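Local coordinates for protein 2-hydroxyethylphosphonate dioxygenase (Streptomyces viridochromogenes, PDB 4YAR) that converts 2-hydroxyethylphosphonate to hydroxymethylphosphonate and formate as an iron-dependent, non-heme dioxygenase in the biosynthesis of the antibiotic bialaphos, at residues A[236-241]-A[283-288]. The protein carries 1 engineered substitution. Residues are numbered along the deposited sequence; the frame is centred on the assembly and turned at random.
Sequences DLFLAR and LGFDYR
With chi1 of -66°, the Phe-238 ring swings beside its own backbone N, while Phe-285, at +68°, holds its ring between N and the carbonyl carbon; the two rings thereby meet between helix 231-241 and the chain leaving helix 270-283. CD2 of Phe-238 lies over one face of the Phe-285 ring, offset toward its rim and 3.9 Å from CD1 of that residue. The ring planes meet obliquely, at 52°. With the CA atoms of Phe-238 and Phe-285 7.9 Å apart, long, flat phenylalanines suit this place, since each reaches well beyond its backbone. Next to the rings Leu-239 and Leu-283 cross at about a right angle, CD2 of Leu-239 being 3.5 Å from CD1 of Leu-283; their branched apolar ends suit a place closed by Ala-249 of helix 246-253. Gly-284, first past helix 270-283, has positive phi; a side chain there would jam against the carbonyl O of Leu-283. Beyond it, Asp-286 OD1 accepts from Arg-288 N at 2.9 Å, an Asx turn, while Arg-288 forms a side-on salt bridge, NE to OD1 and NH1 to OD2 of Asp-286. The contact belongs to the second Cro/C1-type helix-turn-helix domain, where the Arg-242 guanidinium hydrogen-bonds to the carbonyl oxygens of Phe-238, Leu-283 and Gly-284, and Phe-285 rests on Leu-279 of helix 270-283.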
loop_
_atom_site.group_PDB
_atom_site.type_symbol
_atom_site.label_atom_id
_atom_site.label_comp_id
_atom_site.label_asym_id
_atom_site.label_seq_id
_atom_site.Cartn_x
_atom_site.Cartn_y
_atom_site.Cartn_z
ATOM N N ASP A 236 -17.635 -19.538 12.424
ATOM C CA ASP A 236 -17.527 -20.985 12.672
ATOM C C ASP A 236 -16.065 -21.448 12.653
ATOM O O ASP A 236 -15.700 -22.367 13.360
ATOM C CB ASP A 236 -18.282 -21.781 11.613
ATOM C CG ASP A 236 -19.760 -21.811 11.846
ATOM O OD1 ASP A 236 -20.214 -21.607 12.939
ATOM O OD2 ASP A 236 -20.472 -22.047 10.867
ATOM N N LEU A 237 -15.252 -20.765 11.893
ATOM C CA LEU A 237 -13.798 -21.088 11.910
ATOM C C LEU A 237 -13.217 -20.572 13.261
ATOM O O LEU A 237 -12.371 -21.231 13.876
ATOM C CB LEU A 237 -13.122 -20.462 10.749
ATOM C CG LEU A 237 -13.508 -21.095 9.404
ATOM C CD1 LEU A 237 -12.990 -20.234 8.238
ATOM C CD2 LEU A 237 -12.987 -22.536 9.360
ATOM N N PHE A 238 -13.661 -19.391 13.715
ATOM C CA PHE A 238 -13.230 -18.906 15.030
ATOM C C PHE A 238 -13.651 -19.852 16.173
ATOM O O PHE A 238 -12.903 -20.081 17.148
ATOM C CB PHE A 238 -13.758 -17.566 15.360
ATOM C CG PHE A 238 -13.251 -16.442 14.500
ATOM C CD1 PHE A 238 -12.224 -16.595 13.577
ATOM C CD2 PHE A 238 -13.730 -15.191 14.736
ATOM C CE1 PHE A 238 -11.797 -15.529 12.820
ATOM C CE2 PHE A 238 -13.300 -14.108 13.997
ATOM C CZ PHE A 238 -12.269 -14.277 13.088
ATOM N N LEU A 239 -14.841 -20.415 16.068
ATOM C CA LEU A 239 -15.309 -21.270 17.147
ATOM C C LEU A 239 -14.549 -22.610 17.149
ATOM O O LEU A 239 -14.118 -23.056 18.225
ATOM C CB LEU A 239 -16.840 -21.456 17.063
ATOM C CG LEU A 239 -17.643 -20.184 17.202
ATOM C CD1 LEU A 239 -19.171 -20.546 17.165
ATOM C CD2 LEU A 239 -17.271 -19.387 18.401
ATOM N N ALA A 240 -14.418 -23.238 15.983
ATOM C CA ALA A 240 -13.572 -24.446 15.817
ATOM C C ALA A 240 -12.171 -24.289 16.339
ATOM O O ALA A 240 -11.612 -25.175 17.028
ATOM C CB ALA A 240 -13.579 -24.902 14.375
ATOM N N ARG A 241 -11.611 -23.089 16.114
ATOM C CA ARG A 241 -10.337 -22.786 16.627
ATOM C C ARG A 241 -10.255 -22.961 18.122
ATOM O O ARG A 241 -9.226 -23.387 18.634
ATOM C CB ARG A 241 -9.896 -21.367 16.238
ATOM C CG ARG A 241 -8.485 -21.034 16.624
ATOM C CD ARG A 241 -7.551 -21.193 15.481
ATOM N NE ARG A 241 -6.191 -20.668 15.713
ATOM C CZ ARG A 241 -5.089 -21.411 15.695
ATOM N NH1 ARG A 241 -5.177 -22.736 15.645
ATOM N NH2 ARG A 241 -3.904 -20.854 15.826
ATOM N N LEU A 283 -15.265 -15.223 24.328
ATOM C CA LEU A 283 -14.391 -16.233 23.667
ATOM C C LEU A 283 -13.002 -15.787 23.262
ATOM O O LEU A 283 -12.123 -16.610 22.890
ATOM C CB LEU A 283 -15.111 -16.763 22.431
ATOM C CG LEU A 283 -16.415 -17.559 22.641
ATOM C CD1 LEU A 283 -16.296 -18.795 21.747
ATOM C CD2 LEU A 283 -16.656 -18.063 24.046
ATOM N N GLY A 284 -12.761 -14.477 23.346
ATOM C CA GLY A 284 -11.422 -13.970 23.083
ATOM C C GLY A 284 -11.163 -13.687 21.604
ATOM O O GLY A 284 -10.098 -14.050 21.086
ATOM N N PHE A 285 -12.104 -13.063 20.908
ATOM C CA PHE A 285 -11.877 -12.612 19.550
ATOM C C PHE A 285 -12.415 -11.205 19.300
ATOM O O PHE A 285 -13.191 -10.683 20.096
ATOM C CB PHE A 285 -12.418 -13.635 18.491
ATOM C CG PHE A 285 -13.892 -13.772 18.447
ATOM C CD1 PHE A 285 -14.675 -12.864 17.753
ATOM C CD2 PHE A 285 -14.516 -14.901 19.004
ATOM C CE1 PHE A 285 -16.049 -13.010 17.704
ATOM C CE2 PHE A 285 -15.881 -15.042 18.929
ATOM C CZ PHE A 285 -16.648 -14.112 18.308
ATOM N N ASP A 286 -11.987 -10.619 18.189
ATOM C CA ASP A 286 -12.393 -9.259 17.800
ATOM C C ASP A 286 -13.581 -9.312 16.834
ATOM O O ASP A 286 -13.493 -9.769 15.696
ATOM C CB ASP A 286 -11.202 -8.579 17.163
ATOM C CG ASP A 286 -11.457 -7.105 16.863
ATOM O OD1 ASP A 286 -12.604 -6.585 16.829
ATOM O OD2 ASP A 286 -10.438 -6.428 16.699
ATOM N N TYR A 287 -14.741 -8.875 17.335
ATOM C CA TYR A 287 -15.939 -8.922 16.578
ATOM C C TYR A 287 -15.898 -8.100 15.294
ATOM O O TYR A 287 -16.636 -8.384 14.367
ATOM C CB TYR A 287 -17.161 -8.440 17.467
ATOM C CG TYR A 287 -17.183 -6.920 17.642
ATOM C CD1 TYR A 287 -16.316 -6.265 18.549
ATOM C CD2 TYR A 287 -17.968 -6.116 16.807
ATOM C CE1 TYR A 287 -16.326 -4.886 18.665
ATOM C CE2 TYR A 287 -17.934 -4.699 16.897
ATOM C CZ TYR A 287 -17.157 -4.107 17.832
ATOM O OH TYR A 287 -17.077 -2.723 17.876
ATOM N N ARG A 288 -15.022 -7.104 15.228
ATOM C CA ARG A 288 -15.036 -6.200 14.075
ATOM C C ARG A 288 -14.820 -6.881 12.697
ATOM O O ARG A 288 -15.379 -6.461 11.672
ATOM C CB ARG A 288 -14.109 -5.001 14.330
ATOM C CG ARG A 288 -14.499 -4.188 15.492
ATOM C CD ARG A 288 -13.503 -3.109 15.877
ATOM N NE ARG A 288 -12.259 -3.682 16.260
ATOM C CZ ARG A 288 -11.168 -3.027 16.551
ATOM N NH1 ARG A 288 -10.105 -3.726 16.873
ATOM N NH2 ARG A 288 -11.108 -1.693 16.533
#